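Local structure of beta-galactosidase (Bacillus circulans, 4MAD) at residues Glu399-Val413 with Ser439-Gln453. The protein probably hydrolyses terminal non-reducing beta-D-galactose residues of beta-D-galactosides, as a family 35 glycoside hydrolase. Residues are numbered along the deposited sequence; the frame is centred on the assembly and turned at random.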
ATOM      1  N   GLU A 399     -26.720   2.882   9.732  1.00 17.13           N
ATOM      2  CA  GLU A 399     -27.935   3.633   9.892  1.00 19.49           C
ATOM      3  C   GLU A 399     -28.915   2.904  10.846  1.00 18.54           C
ATOM      4  O   GLU A 399     -29.098   1.733  10.736  1.00 19.32           O
ATOM      5  CB  GLU A 399     -28.534   3.803   8.513  1.00 21.34           C
ATOM      6  CG  GLU A 399     -29.876   4.335   8.347  1.00 29.18           C
ATOM      7  CD  GLU A 399     -30.177   4.617   6.850  1.00 36.88           C
ATOM      8  OE1 GLU A 399     -30.946   3.890   6.238  1.00 36.16           O
ATOM      9  OE2 GLU A 399     -29.568   5.515   6.280  1.00 34.32           O
ATOM     10  N   THR A 400     -29.498   3.635  11.777  1.00 19.05           N
ATOM     11  CA  THR A 400     -30.461   3.070  12.704  1.00 22.15           C
ATOM     12  C   THR A 400     -31.407   4.145  13.152  1.00 23.53           C
ATOM     13  O   THR A 400     -31.075   5.296  13.114  1.00 21.53           O
ATOM     14  CB  THR A 400     -29.816   2.436  13.933  1.00 22.59           C
ATOM     15  OG1 THR A 400     -30.746   1.599  14.630  1.00 22.85           O
ATOM     16  CG2 THR A 400     -29.326   3.483  14.840  1.00 23.02           C
ATOM     17  N   THR A 401     -32.581   3.723  13.606  1.00 21.56           N
ATOM     18  CA  THR A 401     -33.558   4.626  14.135  1.00 21.74           C
ATOM     19  C   THR A 401     -33.677   4.529  15.649  1.00 21.41           C
ATOM     20  O   THR A 401     -33.879   3.512  16.178  1.00 25.83           O
ATOM     21  CB  THR A 401     -34.957   4.416  13.523  1.00 26.62           C
ATOM     22  OG1 THR A 401     -34.888   4.376  12.097  1.00 28.92           O
ATOM     23  CG2 THR A 401     -35.867   5.529  13.932  1.00 24.68           C
ATOM     24  N   ILE A 402     -33.545   5.631  16.312  1.00 21.21           N
ATOM     25  CA  ILE A 402     -33.712   5.699  17.736  1.00 20.80           C
ATOM     26  C   ILE A 402     -35.151   6.122  18.050  1.00 22.25           C
ATOM     27  O   ILE A 402     -35.625   7.067  17.570  1.00 22.19           O
ATOM     28  CB  ILE A 402     -32.778   6.705  18.346  1.00 22.66           C
ATOM     29  CG1 ILE A 402     -31.324   6.346  18.062  1.00 24.91           C
ATOM     30  CG2 ILE A 402     -32.955   6.767  19.787  1.00 24.04           C
ATOM     31  CD1 ILE A 402     -30.460   7.509  17.902  1.00 28.07           C
ATOM     32  N   LYS A 403     -35.825   5.381  18.893  1.00 21.61           N
ATOM     33  CA  LYS A 403     -37.178   5.717  19.214  1.00 24.26           C
ATOM     34  C   LYS A 403     -37.324   6.307  20.598  1.00 24.64           C
ATOM     35  O   LYS A 403     -37.024   5.690  21.548  1.00 25.38           O
ATOM     36  CB  LYS A 403     -38.030   4.508  19.097  1.00 25.97           C
ATOM     37  CG  LYS A 403     -37.703   3.819  17.877  1.00 34.45           C
ATOM     38  CD  LYS A 403     -38.836   3.435  17.111  1.00 42.98           C
ATOM     39  CE  LYS A 403     -38.327   2.813  15.878  1.00 49.31           C
ATOM     40  NZ  LYS A 403     -39.453   2.339  15.138  1.00 54.16           N
ATOM     41  N   GLY A 404     -37.872   7.494  20.663  1.00 25.30           N
ATOM     42  CA  GLY A 404     -38.037   8.213  21.881  1.00 26.14           C
ATOM     43  C   GLY A 404     -37.140   9.396  21.942  1.00 29.19           C
ATOM     44  O   GLY A 404     -36.109   9.407  21.352  1.00 28.24           O
ATOM     45  N   ALA A 405     -37.569  10.399  22.683  1.00 27.14           N
ATOM     46  CA  ALA A 405     -36.819  11.599  22.813  1.00 28.08           C
ATOM     47  C   ALA A 405     -35.904  11.423  23.999  1.00 29.86           C
ATOM     48  O   ALA A 405     -36.299  11.597  25.115  1.00 30.66           O
ATOM     49  CB  ALA A 405     -37.718  12.730  23.035  1.00 31.62           C
ATOM     50  N   TYR A 406     -34.667  11.053  23.727  1.00 25.00           N
ATOM     51  CA  TYR A 406     -33.663  10.868  24.746  1.00 26.11           C
ATOM     52  C   TYR A 406     -33.122  12.159  25.343  1.00 26.35           C
ATOM     53  O   TYR A 406     -32.542  12.138  26.380  1.00 28.76           O
ATOM     54  CB  TYR A 406     -32.506  10.038  24.225  1.00 25.63           C
ATOM     55  CG  TYR A 406     -32.757   8.581  23.977  1.00 21.42           C
ATOM     56  CD1 TYR A 406     -31.765   7.673  24.141  1.00 16.96           C
ATOM     57  CD2 TYR A 406     -33.973   8.111  23.625  1.00 21.33           C
ATOM     58  CE1 TYR A 406     -31.956   6.376  23.920  1.00 20.18           C
ATOM     59  CE2 TYR A 406     -34.179   6.794  23.431  1.00 22.18           C
ATOM     60  CZ  TYR A 406     -33.167   5.920  23.575  1.00 20.95           C
ATOM     61  OH  TYR A 406     -33.301   4.592  23.349  1.00 20.72           O
ATOM     62  N   GLY A 407     -33.262  13.261  24.649  1.00 25.61           N
ATOM     63  CA  GLY A 407     -32.613  14.469  25.092  1.00 24.66           C
ATOM     64  C   GLY A 407     -31.107  14.509  24.855  1.00 24.38           C
ATOM     65  O   GLY A 407     -30.614  13.930  23.963  1.00 24.32           O
ATOM     66  N   LYS A 408     -30.397  15.258  25.649  1.00 23.53           N
ATOM     67  CA  LYS A 408     -28.993  15.376  25.443  1.00 25.78           C
ATOM     68  C   LYS A 408     -28.308  14.083  25.850  1.00 26.93           C
ATOM     69  O   LYS A 408     -28.504  13.611  26.955  1.00 26.41           O
ATOM     70  CB  LYS A 408     -28.501  16.513  26.294  1.00 28.50           C
ATOM     71  CG  LYS A 408     -27.056  16.580  26.491  1.00 33.79           C
ATOM     72  CD  LYS A 408     -26.744  17.618  27.485  1.00 44.79           C
ATOM     73  CE  LYS A 408     -25.965  18.692  26.858  1.00 48.27           C
ATOM     74  NZ  LYS A 408     -26.851  19.656  26.193  1.00 51.10           N
ATOM     75  N   GLN A 409     -27.544  13.516  24.930  1.00 24.37           N
ATOM     76  CA  GLN A 409     -26.823  12.281  25.160  1.00 24.95           C
ATOM     77  C   GLN A 409     -25.402  12.332  24.629  1.00 24.66           C
ATOM     78  O   GLN A 409     -25.143  13.004  23.712  1.00 25.94           O
ATOM     79  CB  GLN A 409     -27.516  11.130  24.469  1.00 23.81           C
ATOM     80  CG  GLN A 409     -28.893  10.886  24.945  1.00 23.43           C
ATOM     81  CD  GLN A 409     -28.917  10.277  26.318  1.00 22.84           C
ATOM     82  OE1 GLN A 409     -28.072   9.532  26.642  1.00 26.60           O
ATOM     83  NE2 GLN A 409     -29.902  10.601  27.102  1.00 25.32           N
ATOM     84  N   ALA A 410     -24.526  11.563  25.224  1.00 24.22           N
ATOM     85  CA  ALA A 410     -23.227  11.359  24.691  1.00 21.92           C
ATOM     86  C   ALA A 410     -23.277  10.144  23.808  1.00 21.40           C
ATOM     87  O   ALA A 410     -23.627   9.087  24.247  1.00 22.44           O
ATOM     88  CB  ALA A 410     -22.260  11.144  25.745  1.00 24.02           C
ATOM     89  N   LEU A 411     -22.931  10.343  22.558  1.00 19.87           N
ATOM     90  CA  LEU A 411     -22.869   9.256  21.618  1.00 18.83           C
ATOM     91  C   LEU A 411     -21.462   8.732  21.584  1.00 22.29           C
ATOM     92  O   LEU A 411     -20.562   9.470  21.400  1.00 23.60           O
ATOM     93  CB  LEU A 411     -23.205   9.732  20.233  1.00 20.43           C
ATOM     94  CG  LEU A 411     -23.402   8.627  19.211  1.00 22.07           C
ATOM     95  CD1 LEU A 411     -24.613   8.895  18.466  1.00 33.26           C
ATOM     96  CD2 LEU A 411     -22.304   8.581  18.286  1.00 28.11           C
ATOM     97  N   THR A 412     -21.281   7.459  21.788  1.00 19.31           N
ATOM     98  CA  THR A 412     -19.962   6.884  21.696  1.00 19.15           C
ATOM     99  C   THR A 412     -19.935   5.800  20.643  1.00 19.86           C
ATOM    100  O   THR A 412     -20.796   4.975  20.605  1.00 18.01           O
ATOM    101  CB  THR A 412     -19.503   6.298  23.040  1.00 19.11           C
ATOM    102  OG1 THR A 412     -19.502   7.325  24.023  1.00 21.21           O
ATOM    103  CG2 THR A 412     -18.123   5.689  22.917  1.00 21.80           C
ATOM    104  N   VAL A 413     -18.928   5.865  19.805  1.00 16.49           N
ATOM    105  CA  VAL A 413     -18.690   4.820  18.850  1.00 18.49           C
ATOM    106  C   VAL A 413     -17.559   3.932  19.351  1.00 16.88           C
ATOM    107  O   VAL A 413     -16.471   4.378  19.519  1.00 18.77           O
ATOM    108  CB  VAL A 413     -18.299   5.346  17.481  1.00 16.56           C
ATOM    109  CG1 VAL A 413     -18.170   4.251  16.548  1.00 15.65           C
ATOM    110  CG2 VAL A 413     -19.281   6.304  16.966  1.00 18.49           C
ATOM    111  N   SER A 439     -13.890   9.790  20.248  1.00 42.28           N
ATOM    112  CA  SER A 439     -14.865   8.741  19.904  1.00 38.10           C
ATOM    113  C   SER A 439     -16.247   8.999  20.424  1.00 36.23           C
ATOM    114  O   SER A 439     -17.107   8.185  20.295  1.00 30.30           O
ATOM    115  CB  SER A 439     -14.369   7.378  20.326  1.00 38.83           C
ATOM    116  OG  SER A 439     -13.308   7.068  19.445  1.00 43.14           O
ATOM    117  N   ARG A 440     -16.404  10.178  20.987  1.00 31.82           N
ATOM    118  CA  ARG A 440     -17.610  10.644  21.617  1.00 32.19           C
ATOM    119  C   ARG A 440     -18.086  11.965  20.999  1.00 31.67           C
ATOM    120  O   ARG A 440     -17.301  12.823  20.762  1.00 28.17           O
ATOM    121  CB  ARG A 440     -17.335  10.921  23.086  1.00 31.66           C
ATOM    122  CG  ARG A 440     -18.276  10.309  23.995  1.00 42.09           C
ATOM    123  CD  ARG A 440     -18.221  10.953  25.360  1.00 49.96           C
ATOM    124  NE  ARG A 440     -16.870  10.938  25.833  1.00 55.43           N
ATOM    125  CZ  ARG A 440     -16.408  11.582  26.883  1.00 58.75           C
ATOM    126  NH1 ARG A 440     -17.194  12.316  27.646  1.00 61.02           N
ATOM    127  NH2 ARG A 440     -15.141  11.474  27.169  1.00 60.68           N
ATOM    128  N   LEU A 441     -19.384  12.107  20.792  1.00 28.78           N
ATOM    129  CA  LEU A 441     -19.992  13.395  20.459  1.00 28.94           C
ATOM    130  C   LEU A 441     -21.206  13.655  21.311  1.00 27.90           C
ATOM    131  O   LEU A 441     -21.833  12.748  21.700  1.00 29.63           O
ATOM    132  CB  LEU A 441     -20.512  13.385  19.048  1.00 28.35           C
ATOM    133  CG  LEU A 441     -19.546  13.480  17.912  1.00 32.68           C
ATOM    134  CD1 LEU A 441     -20.239  13.341  16.640  1.00 29.04           C
ATOM    135  CD2 LEU A 441     -18.798  14.744  17.968  1.00 30.29           C
ATOM    136  N   VAL A 442     -21.583  14.894  21.496  1.00 27.17           N
ATOM    137  CA  VAL A 442     -22.833  15.193  22.174  1.00 27.73           C
ATOM    138  C   VAL A 442     -23.941  15.395  21.159  1.00 29.12           C
ATOM    139  O   VAL A 442     -23.834  16.164  20.289  1.00 29.05           O
ATOM    140  CB  VAL A 442     -22.713  16.432  23.070  1.00 30.44           C
ATOM    141  CG1 VAL A 442     -23.984  16.815  23.658  1.00 30.46           C
ATOM    142  CG2 VAL A 442     -21.680  16.245  24.090  1.00 32.86           C
ATOM    143  N   VAL A 443     -25.019  14.658  21.285  1.00 28.56           N
ATOM    144  CA  VAL A 443     -26.167  14.846  20.437  1.00 30.16           C
ATOM    145  C   VAL A 443     -27.373  15.242  21.245  1.00 32.58           C
ATOM    146  O   VAL A 443     -27.403  15.004  22.408  1.00 32.73           O
ATOM    147  CB  VAL A 443     -26.500  13.627  19.682  1.00 28.33           C
ATOM    148  CG1 VAL A 443     -25.354  13.257  18.812  1.00 30.82           C
ATOM    149  CG2 VAL A 443     -26.828  12.555  20.596  1.00 27.34           C
ATOM    150  N   GLU A 444     -28.334  15.897  20.611  1.00 33.39           N
ATOM    151  CA  GLU A 444     -29.569  16.258  21.249  1.00 33.72           C
ATOM    152  C   GLU A 444     -30.726  15.628  20.521  1.00 33.09           C
ATOM    153  O   GLU A 444     -31.038  16.038  19.441  1.00 34.16           O
ATOM    154  CB  GLU A 444     -29.756  17.740  21.186  1.00 34.65           C
ATOM    155  CG  GLU A 444     -28.645  18.484  21.756  1.00 43.25           C
ATOM    156  CD  GLU A 444     -28.731  18.512  23.224  1.00 54.11           C
ATOM    157  OE1 GLU A 444     -29.653  17.902  23.731  1.00 57.59           O
ATOM    158  OE2 GLU A 444     -27.911  19.157  23.876  1.00 57.76           O
ATOM    159  N   LEU A 445     -31.351  14.642  21.130  1.00 28.71           N
ATOM    160  CA  LEU A 445     -32.402  13.913  20.495  1.00 27.61           C
ATOM    161  C   LEU A 445     -33.734  14.353  21.031  1.00 30.26           C
ATOM    162  O   LEU A 445     -34.208  13.822  21.991  1.00 27.06           O
ATOM    163  CB  LEU A 445     -32.211  12.454  20.775  1.00 26.16           C
ATOM    164  CG  LEU A 445     -30.829  12.044  20.333  1.00 28.34           C
ATOM    165  CD1 LEU A 445     -30.497  10.731  20.794  1.00 30.08           C
ATOM    166  CD2 LEU A 445     -30.796  12.099  18.874  1.00 28.94           C
ATOM    167  N   THR A 446     -34.307  15.353  20.408  1.00 31.28           N
ATOM    168  CA  THR A 446     -35.533  15.895  20.908  1.00 32.15           C
ATOM    169  C   THR A 446     -36.755  15.455  20.180  1.00 32.07           C
ATOM    170  O   THR A 446     -37.824  15.700  20.632  1.00 31.01           O
ATOM    171  CB  THR A 446     -35.497  17.361  20.847  1.00 34.02           C
ATOM    172  OG1 THR A 446     -35.181  17.722  19.525  1.00 35.35           O
ATOM    173  CG2 THR A 446     -34.441  17.871  21.729  1.00 33.22           C
ATOM    174  N   GLU A 447     -36.604  14.840  19.032  1.00 30.40           N
ATOM    175  CA  GLU A 447     -37.755  14.366  18.310  1.00 30.40           C
ATOM    176  C   GLU A 447     -38.243  13.028  18.795  1.00 31.52           C
ATOM    177  O   GLU A 447     -37.560  12.380  19.495  1.00 31.01           O
ATOM    178  CB  GLU A 447     -37.525  14.396  16.795  1.00 32.97           C
ATOM    179  CG  GLU A 447     -37.197  15.800  16.233  1.00 35.73           C
ATOM    180  CD  GLU A 447     -38.422  16.674  15.836  1.00 49.42           C
ATOM    181  OE1 GLU A 447     -39.400  16.178  15.284  1.00 50.05           O
ATOM    182  OE2 GLU A 447     -38.370  17.889  16.048  1.00 53.88           O
ATOM    183  N   GLU A 448     -39.438  12.621  18.395  1.00 30.76           N
ATOM    184  CA  GLU A 448     -39.970  11.316  18.745  1.00 32.40           C
ATOM    185  C   GLU A 448     -39.151  10.174  18.193  1.00 31.56           C
ATOM    186  O   GLU A 448     -39.077   9.149  18.773  1.00 27.88           O
ATOM    187  CB  GLU A 448     -41.388  11.156  18.222  1.00 35.84           C
ATOM    188  CG  GLU A 448     -42.402  11.968  18.945  1.00 44.78           C
ATOM    189  CD  GLU A 448     -42.319  11.779  20.425  1.00 58.04           C
ATOM    190  OE1 GLU A 448     -42.637  10.675  20.910  1.00 60.73           O
ATOM    191  OE2 GLU A 448     -41.920  12.715  21.120  1.00 61.70           O
ATOM    192  N   GLU A 449     -38.634  10.338  16.986  1.00 30.50           N
ATOM    193  CA  GLU A 449     -37.704   9.388  16.403  1.00 27.06           C
ATOM    194  C   GLU A 449     -36.490  10.139  15.856  1.00 27.46           C
ATOM    195  O   GLU A 449     -36.609  11.260  15.439  1.00 25.72           O
ATOM    196  CB  GLU A 449     -38.351   8.583  15.305  1.00 29.36           C
ATOM    197  CG  GLU A 449     -39.544   7.890  15.764  1.00 35.70           C
ATOM    198  CD  GLU A 449     -40.034   6.761  14.883  1.00 36.06           C
ATOM    199  OE1 GLU A 449     -39.508   6.512  13.819  1.00 43.84           O
ATOM    200  OE2 GLU A 449     -40.963   6.103  15.282  1.00 40.36           O
ATOM    201  N   SER A 450     -35.332   9.496  15.879  1.00 25.77           N
ATOM    202  CA  SER A 450     -34.149  10.073  15.296  1.00 22.30           C
ATOM    203  C   SER A 450     -33.413   9.100  14.381  1.00 20.88           C
ATOM    204  O   SER A 450     -33.043   8.069  14.828  1.00 22.39           O
ATOM    205  CB  SER A 450     -33.264  10.486  16.426  1.00 22.72           C
ATOM    206  OG  SER A 450     -33.817  11.538  17.129  1.00 25.97           O
ATOM    207  N   LYS A 451     -33.207   9.456  13.135  1.00 18.76           N
ATOM    208  CA  LYS A 451     -32.457   8.629  12.230  1.00 19.51           C
ATOM    209  C   LYS A 451     -30.965   8.976  12.345  1.00 19.59           C
ATOM    210  O   LYS A 451     -30.547  10.058  12.016  1.00 20.13           O
ATOM    211  CB  LYS A 451     -32.960   8.809  10.806  1.00 20.99           C
ATOM    212  CG  LYS A 451     -32.282   7.968   9.793  1.00 23.05           C
ATOM    213  CD  LYS A 451     -32.580   8.451   8.398  1.00 32.69           C
ATOM    214  CE  LYS A 451     -32.346   7.405   7.376  1.00 34.81           C
ATOM    215  NZ  LYS A 451     -32.839   7.737   6.041  1.00 33.16           N
ATOM    216  N   LEU A 452     -30.213   8.002  12.824  1.00 16.90           N
ATOM    217  CA  LEU A 452     -28.791   8.138  13.033  1.00 17.50           C
ATOM    218  C   LEU A 452     -28.068   7.487  11.860  1.00 16.27           C
ATOM    219  O   LEU A 452     -28.387   6.407  11.484  1.00 16.69           O
ATOM    220  CB  LEU A 452     -28.408   7.488  14.341  1.00 18.20           C
ATOM    221  CG  LEU A 452     -26.925   7.386  14.608  1.00 17.13           C
ATOM    222  CD1 LEU A 452     -26.336   8.722  14.751  1.00 22.36           C
ATOM    223  CD2 LEU A 452     -26.642   6.541  15.779  1.00 18.75           C
ATOM    224  N   GLN A 453     -27.149   8.248  11.256  1.00 15.46           N
ATOM    225  CA  GLN A 453     -26.318   7.788  10.176  1.00 15.01           C
ATOM    226  C   GLN A 453     -24.852   8.083  10.500  1.00 13.62           C
ATOM    227  O   GLN A 453     -24.543   9.099  10.953  1.00 16.27           O
ATOM    228  CB  GLN A 453     -26.696   8.483   8.870  1.00 15.81           C
ATOM    229  CG  GLN A 453     -28.075   8.171   8.389  1.00 21.20           C
ATOM    230  CD  GLN A 453     -28.475   8.965   7.187  1.00 20.51           C
ATOM    231  OE1 GLN A 453     -28.567  10.129   7.247  1.00 19.11           O
ATOM    232  NE2 GLN A 453     -28.710   8.291   6.094  1.00 20.21           N
TER
HETATM  233  O   HOH W   1     -35.553  10.610  19.096  1.00 30.70           O
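Leu411 and Leu452 meet tip to tip, CD1 to CD1 4.1 Å apart, between two antiparallel strand pairs packed as a beta sandwich: 399-403 with 449-453, and 409-413 with 440-445. Ile402 CD1 extends this core, lying 4.1 Å from Leu452 CB and touching Leu445 CD1; Leu485 and Val422 add to it around Leu452. Both segments pass from one sheet to the other here. At the crossing Tyr406 and Gly407 both face Leu445 in a classic beta bulge, Gly407 N bonded to Leu445 O at 2.9 Å, and a water joins Gly404 O, Glu447 O and Ser450 OG. On the outer faces the chemistry turns ionic. Lys408, bent at chi3 (-116°) and again at chi4, runs beside Glu444 and puts NZ 2.6 Å from Glu444 OE2, on its syn lone pair. Glu399, extended with CG anti to N (chi1 170°), accepts Gln453 NE2 on OE2 at 2.9 Å, a bent bond (146°), and forms a long salt bridge to Lys451; its OE1 takes Tyr491 OH. Cut back to an alanine here, the side chain would probably leave the Gln453 amide and Tyr491 hydroxyl without this acceptor and Lys451 without a nearby opposite charge. Apolar contacts thus join the sheets of the first all-beta domain; polar pairs link neighbouring strands outside.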